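Local coordinates for protein kinectin 1 (Kinesin receptor) (Legionella pneumophila, PDB 4MU6) that is a Legionella effector of unresolved function, whose N-terminal domain, the part crystallised here, is an elongated, predominantly helical coiled-coil structure, at residues S28-A40 with A285-F299. Residues are numbered along the deposited sequence; the frame is centred on the assembly and turned at random.
Sequences SFSGLKDLILSKA and ALKSVIKYIKQHLEF
Ile36 drives its side chain between Leu286, Val289, Ile290 and Ile293, a knob filling a hole in helix 280-294. Its two branches divide the work: CD1 lies 3.6 Å from Ile290 CG1, the two isoleucine side chains roughly perpendicular, while CG2, anti to the backbone N, meets Val289 CG1 at 3.7 Å and also reaches Ile293 CG1. Leu37 CD2 meets the same Val289 CG1, also at 3.7 Å. Leu286 returns the fit among Phe29, Leu32, Lys33 and Ile36, its CD2 3.9 Å from Leu32 CB. Phe29, with CG anti to its own N (chi1 172°), runs antiparallel alongside Leu286, CD1 against Leu286 CG, and sets CE1 3.6 Å from Ala285 CB. These reciprocal knobs-into-holes join two short parallel helices, their axes 9.7 Å apart and 3° from parallel, at one end of the elongated domain. Helix 227-273 packs against Ile36, Ile290 and Ile293, and its Tyr260 OH hydrogen-bonds to Ile36 O. Beyond the helix ends, Lys39 runs along Ile293 and bends at chi3 (61°), carrying NZ over one face of the Phe299 ring in a cation-pi contact, displaced toward CG; the 3.0 Å from NZ to Phe299 CG is doubtful, the ring being poorly ordered.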
loop_
_atom_site.group_PDB
_atom_site.type_symbol
_atom_site.label_atom_id
_atom_site.label_comp_id
_atom_site.label_asym_id
_atom_site.label_seq_id
_atom_site.Cartn_x
_atom_site.Cartn_y
_atom_site.Cartn_z
ATOM N N SER A 28 -5.107 -33.776 -41.463
ATOM C CA SER A 28 -5.884 -34.534 -42.445
ATOM C C SER A 28 -6.574 -33.624 -43.465
ATOM O O SER A 28 -6.831 -32.451 -43.184
ATOM C CB SER A 28 -6.944 -35.372 -41.735
ATOM O OG SER A 28 -7.911 -34.528 -41.133
ATOM N N PHE A 29 -6.893 -34.171 -44.635
ATOM C CA PHE A 29 -7.633 -33.410 -45.631
ATOM C C PHE A 29 -8.920 -32.765 -45.087
ATOM O O PHE A 29 -9.115 -31.549 -45.213
ATOM C CB PHE A 29 -7.986 -34.244 -46.870
ATOM C CG PHE A 29 -8.914 -33.523 -47.794
ATOM C CD1 PHE A 29 -8.425 -32.538 -48.630
ATOM C CD2 PHE A 29 -10.281 -33.755 -47.751
ATOM C CE1 PHE A 29 -9.276 -31.814 -49.434
ATOM C CE2 PHE A 29 -11.144 -33.031 -48.557
ATOM C CZ PHE A 29 -10.641 -32.062 -49.403
ATOM N N SER A 30 -9.807 -33.577 -44.516
ATOM C CA SER A 30 -11.115 -33.064 -44.084
ATOM C C SER A 30 -10.984 -32.072 -42.931
ATOM O O SER A 30 -11.744 -31.103 -42.845
ATOM C CB SER A 30 -12.099 -34.199 -43.753
ATOM O OG SER A 30 -11.537 -35.130 -42.850
ATOM N N GLY A 31 -10.007 -32.299 -42.059
ATOM C CA GLY A 31 -9.690 -31.330 -41.028
ATOM C C GLY A 31 -9.332 -29.975 -41.624
ATOM O O GLY A 31 -9.931 -28.946 -41.288
ATOM N N LEU A 32 -8.352 -29.975 -42.516
ATOM C CA LEU A 32 -7.859 -28.730 -43.076
ATOM C C LEU A 32 -8.924 -28.049 -43.933
ATOM O O LEU A 32 -9.086 -26.826 -43.868
ATOM C CB LEU A 32 -6.558 -28.966 -43.842
ATOM C CG LEU A 32 -5.390 -29.222 -42.881
ATOM C CD1 LEU A 32 -4.160 -29.723 -43.612
ATOM C CD2 LEU A 32 -5.066 -27.954 -42.102
ATOM N N LYS A 33 -9.675 -28.849 -44.687
ATOM C CA LYS A 33 -10.767 -28.345 -45.515
ATOM C C LYS A 33 -11.786 -27.530 -44.708
ATOM O O LYS A 33 -12.199 -26.446 -45.121
ATOM C CB LYS A 33 -11.471 -29.506 -46.218
ATOM C CG LYS A 33 -12.405 -29.084 -47.339
ATOM C CD LYS A 33 -13.536 -30.080 -47.493
ATOM C CE LYS A 33 -14.314 -30.175 -46.193
ATOM N NZ LYS A 33 -15.325 -31.262 -46.192
ATOM N N ASP A 34 -12.194 -28.042 -43.553
ATOM C CA ASP A 34 -13.167 -27.315 -42.734
ATOM C C ASP A 34 -12.564 -26.039 -42.152
ATOM O O ASP A 34 -13.224 -24.997 -42.082
ATOM C CB ASP A 34 -13.744 -28.209 -41.625
ATOM C CG ASP A 34 -14.862 -29.113 -42.130
ATOM O OD1 ASP A 34 -15.565 -28.712 -43.085
ATOM O OD2 ASP A 34 -15.032 -30.227 -41.593
ATOM N N LEU A 35 -11.300 -26.110 -41.755
ATOM C CA LEU A 35 -10.658 -24.926 -41.213
ATOM C C LEU A 35 -10.593 -23.826 -42.275
ATOM O O LEU A 35 -10.874 -22.670 -41.974
ATOM C CB LEU A 35 -9.278 -25.248 -40.621
ATOM C CG LEU A 35 -9.288 -26.098 -39.342
ATOM C CD1 LEU A 35 -7.887 -26.506 -38.979
ATOM C CD2 LEU A 35 -9.924 -25.349 -38.162
ATOM N N ILE A 36 -10.256 -24.181 -43.515
ATOM C CA ILE A 36 -10.241 -23.196 -44.597
ATOM C C ILE A 36 -11.630 -22.609 -44.837
ATOM O O ILE A 36 -11.803 -21.398 -44.908
ATOM C CB ILE A 36 -9.751 -23.807 -45.906
ATOM C CG1 ILE A 36 -8.327 -24.316 -45.729
ATOM C CG2 ILE A 36 -9.806 -22.767 -47.012
ATOM C CD1 ILE A 36 -7.870 -25.234 -46.838
ATOM N N LEU A 37 -12.615 -23.489 -44.966
ATOM C CA LEU A 37 -14.000 -23.097 -45.158
ATOM C C LEU A 37 -14.550 -22.188 -44.055
ATOM O O LEU A 37 -15.428 -21.364 -44.303
ATOM C CB LEU A 37 -14.873 -24.343 -45.275
ATOM C CG LEU A 37 -14.730 -25.057 -46.609
ATOM C CD1 LEU A 37 -15.595 -26.298 -46.631
ATOM C CD2 LEU A 37 -15.122 -24.103 -47.724
ATOM N N SER A 38 -14.032 -22.331 -42.843
ATOM C CA SER A 38 -14.596 -21.637 -41.694
ATOM C C SER A 38 -14.482 -20.112 -41.748
ATOM O O SER A 38 -15.293 -19.427 -41.140
ATOM C CB SER A 38 -13.979 -22.153 -40.386
ATOM O OG SER A 38 -12.674 -21.628 -40.168
ATOM N N LYS A 39 -13.481 -19.594 -42.466
ATOM C CA LYS A 39 -13.148 -18.165 -42.419
ATOM C C LYS A 39 -13.213 -17.585 -40.994
ATOM O O LYS A 39 -13.745 -16.500 -40.773
ATOM C CB LYS A 39 -14.047 -17.368 -43.367
ATOM C CG LYS A 39 -14.010 -17.891 -44.794
ATOM C CD LYS A 39 -14.529 -16.863 -45.772
ATOM C CE LYS A 39 -13.671 -15.627 -45.732
ATOM N NZ LYS A 39 -14.343 -14.570 -46.484
ATOM N N ALA A 40 -12.669 -18.325 -40.037
ATOM C CA ALA A 40 -12.740 -17.957 -38.629
ATOM C C ALA A 40 -11.397 -18.271 -37.975
ATOM O O ALA A 40 -10.567 -18.963 -38.571
ATOM C CB ALA A 40 -13.867 -18.729 -37.953
ATOM N N ALA A 285 -6.707 -30.609 -53.953
ATOM C CA ALA A 285 -8.081 -30.380 -53.522
ATOM C C ALA A 285 -8.153 -29.274 -52.463
ATOM O O ALA A 285 -9.138 -28.545 -52.389
ATOM C CB ALA A 285 -8.700 -31.655 -52.993
ATOM N N LEU A 286 -7.110 -29.138 -51.655
ATOM C CA LEU A 286 -7.113 -28.099 -50.628
ATOM C C LEU A 286 -6.831 -26.738 -51.268
ATOM O O LEU A 286 -7.408 -25.712 -50.878
ATOM C CB LEU A 286 -6.102 -28.395 -49.530
ATOM C CG LEU A 286 -6.427 -29.501 -48.524
ATOM C CD1 LEU A 286 -5.180 -29.789 -47.719
ATOM C CD2 LEU A 286 -7.600 -29.113 -47.601
ATOM N N LYS A 287 -5.938 -26.752 -52.252
ATOM C CA LYS A 287 -5.604 -25.566 -53.022
ATOM C C LYS A 287 -6.831 -25.040 -53.759
ATOM O O LYS A 287 -7.034 -23.831 -53.866
ATOM C CB LYS A 287 -4.473 -25.879 -53.997
ATOM C CG LYS A 287 -3.093 -25.942 -53.331
ATOM C CD LYS A 287 -2.089 -26.695 -54.227
ATOM C CE LYS A 287 -0.712 -26.029 -54.254
ATOM N NZ LYS A 287 -0.153 -25.751 -52.904
ATOM N N SER A 288 -7.658 -25.952 -54.246
ATOM C CA SER A 288 -8.928 -25.565 -54.846
ATOM C C SER A 288 -9.809 -24.780 -53.857
ATOM O O SER A 288 -10.376 -23.756 -54.212
ATOM C CB SER A 288 -9.663 -26.793 -55.377
ATOM O OG SER A 288 -10.979 -26.461 -55.786
ATOM N N VAL A 289 -9.912 -25.250 -52.619
ATOM C CA VAL A 289 -10.719 -24.552 -51.625
ATOM C C VAL A 289 -10.078 -23.210 -51.260
ATOM O O VAL A 289 -10.764 -22.185 -51.120
ATOM C CB VAL A 289 -10.954 -25.393 -50.340
ATOM C CG1 VAL A 289 -11.874 -24.635 -49.403
ATOM C CG2 VAL A 289 -11.577 -26.707 -50.689
ATOM N N ILE A 290 -8.756 -23.219 -51.138
ATOM C CA ILE A 290 -8.016 -22.009 -50.818
ATOM C C ILE A 290 -8.205 -20.912 -51.865
ATOM O O ILE A 290 -8.500 -19.757 -51.529
ATOM C CB ILE A 290 -6.529 -22.336 -50.587
ATOM C CG1 ILE A 290 -6.374 -23.047 -49.233
ATOM C CG2 ILE A 290 -5.677 -21.081 -50.621
ATOM C CD1 ILE A 290 -5.028 -23.714 -49.028
ATOM N N LYS A 291 -8.075 -21.271 -53.138
ATOM C CA LYS A 291 -8.209 -20.282 -54.193
ATOM C C LYS A 291 -9.652 -19.786 -54.255
ATOM O O LYS A 291 -9.903 -18.647 -54.653
ATOM C CB LYS A 291 -7.737 -20.839 -55.548
ATOM C CG LYS A 291 -8.780 -21.585 -56.334
ATOM C CD LYS A 291 -8.146 -22.207 -57.593
ATOM C CE LYS A 291 -7.082 -23.228 -57.196
ATOM N NZ LYS A 291 -6.262 -23.633 -58.384
ATOM N N TYR A 292 -10.592 -20.630 -53.835
ATOM C CA TYR A 292 -11.998 -20.233 -53.816
ATOM C C TYR A 292 -12.233 -19.106 -52.804
ATOM O O TYR A 292 -12.920 -18.115 -53.110
ATOM C CB TYR A 292 -12.881 -21.450 -53.558
ATOM C CG TYR A 292 -14.300 -21.167 -53.115
ATOM C CD1 TYR A 292 -15.248 -20.676 -54.001
ATOM C CD2 TYR A 292 -14.703 -21.432 -51.808
ATOM C CE1 TYR A 292 -16.566 -20.436 -53.591
ATOM C CE2 TYR A 292 -16.008 -21.197 -51.390
ATOM C CZ TYR A 292 -16.939 -20.699 -52.283
ATOM O OH TYR A 292 -18.243 -20.465 -51.857
ATOM N N ILE A 293 -11.637 -19.237 -51.618
ATOM C CA ILE A 293 -11.687 -18.178 -50.614
ATOM C C ILE A 293 -10.982 -16.914 -51.125
ATOM O O ILE A 293 -11.489 -15.802 -50.994
ATOM C CB ILE A 293 -10.992 -18.614 -49.308
ATOM C CG1 ILE A 293 -11.684 -19.848 -48.702
ATOM C CG2 ILE A 293 -10.914 -17.447 -48.323
ATOM C CD1 ILE A 293 -13.104 -19.602 -48.221
ATOM N N LYS A 294 -9.809 -17.102 -51.711
ATOM C CA LYS A 294 -8.940 -15.996 -52.098
ATOM C C LYS A 294 -9.530 -15.114 -53.216
ATOM O O LYS A 294 -9.304 -13.900 -53.254
ATOM C CB LYS A 294 -7.572 -16.549 -52.515
ATOM C CG LYS A 294 -6.390 -15.674 -52.117
ATOM C CD LYS A 294 -5.054 -16.262 -52.578
ATOM C CE LYS A 294 -3.936 -15.235 -52.439
ATOM N NZ LYS A 294 -2.618 -15.746 -52.890
ATOM N N GLN A 295 -10.282 -15.730 -54.120
ATOM C CA GLN A 295 -10.838 -15.033 -55.269
ATOM C C GLN A 295 -12.294 -14.658 -55.035
ATOM O O GLN A 295 -12.964 -14.172 -55.939
ATOM C CB GLN A 295 -10.713 -15.904 -56.522
ATOM C CG GLN A 295 -9.282 -16.309 -56.820
ATOM C CD GLN A 295 -9.187 -17.337 -57.935
ATOM O OE1 GLN A 295 -9.866 -18.366 -57.913
ATOM N NE2 GLN A 295 -8.356 -17.053 -58.925
ATOM N N HIS A 296 -12.766 -14.888 -53.813
ATOM C CA HIS A 296 -14.150 -14.619 -53.412
ATOM C C HIS A 296 -14.610 -13.215 -53.806
ATOM O O HIS A 296 -13.854 -12.251 -53.667
ATOM C CB HIS A 296 -14.268 -14.778 -51.894
ATOM C CG HIS A 296 -15.473 -15.545 -51.442
ATOM N ND1 HIS A 296 -16.516 -15.869 -52.287
ATOM C CD2 HIS A 296 -15.799 -16.052 -50.228
ATOM C CE1 HIS A 296 -17.431 -16.540 -51.610
ATOM N NE2 HIS A 296 -17.020 -16.666 -50.359
ATOM N N LEU A 297 -15.841 -13.113 -54.310
ATOM C CA LEU A 297 -16.435 -11.826 -54.691
ATOM C C LEU A 297 -17.011 -11.047 -53.491
ATOM O O LEU A 297 -17.194 -9.840 -53.571
ATOM C CB LEU A 297 -17.533 -12.018 -55.738
ATOM C CG LEU A 297 -17.165 -12.289 -57.205
ATOM C CD1 LEU A 297 -16.005 -11.419 -57.667
ATOM C CD2 LEU A 297 -16.866 -13.754 -57.409
ATOM N N GLU A 298 -17.314 -11.747 -52.404
ATOM C CA GLU A 298 -17.743 -11.097 -51.155
ATOM C C GLU A 298 -16.590 -10.841 -50.175
ATOM O O GLU A 298 -16.505 -9.763 -49.581
ATOM C CB GLU A 298 -18.835 -11.915 -50.451
ATOM C CG GLU A 298 -20.218 -11.802 -51.073
ATOM C CD GLU A 298 -21.267 -12.587 -50.300
ATOM O OE1 GLU A 298 -20.883 -13.405 -49.434
ATOM O OE2 GLU A 298 -22.474 -12.383 -50.559
ATOM N N PHE A 299 -15.716 -11.835 -50.003
ATOM C CA PHE A 299 -14.578 -11.739 -49.084
ATOM C C PHE A 299 -13.627 -12.909 -49.332
ATOM O O PHE A 299 -12.466 -12.715 -49.702
ATOM C CB PHE A 299 -15.072 -11.725 -47.625
ATOM C CG PHE A 299 -13.977 -11.573 -46.579
ATOM C CD1 PHE A 299 -12.645 -11.368 -46.928
ATOM C CD2 PHE A 299 -14.300 -11.644 -45.230
ATOM C CE1 PHE A 299 -11.668 -11.244 -45.956
ATOM C CE2 PHE A 299 -13.328 -11.514 -44.255
ATOM C CZ PHE A 299 -12.014 -11.313 -44.618
#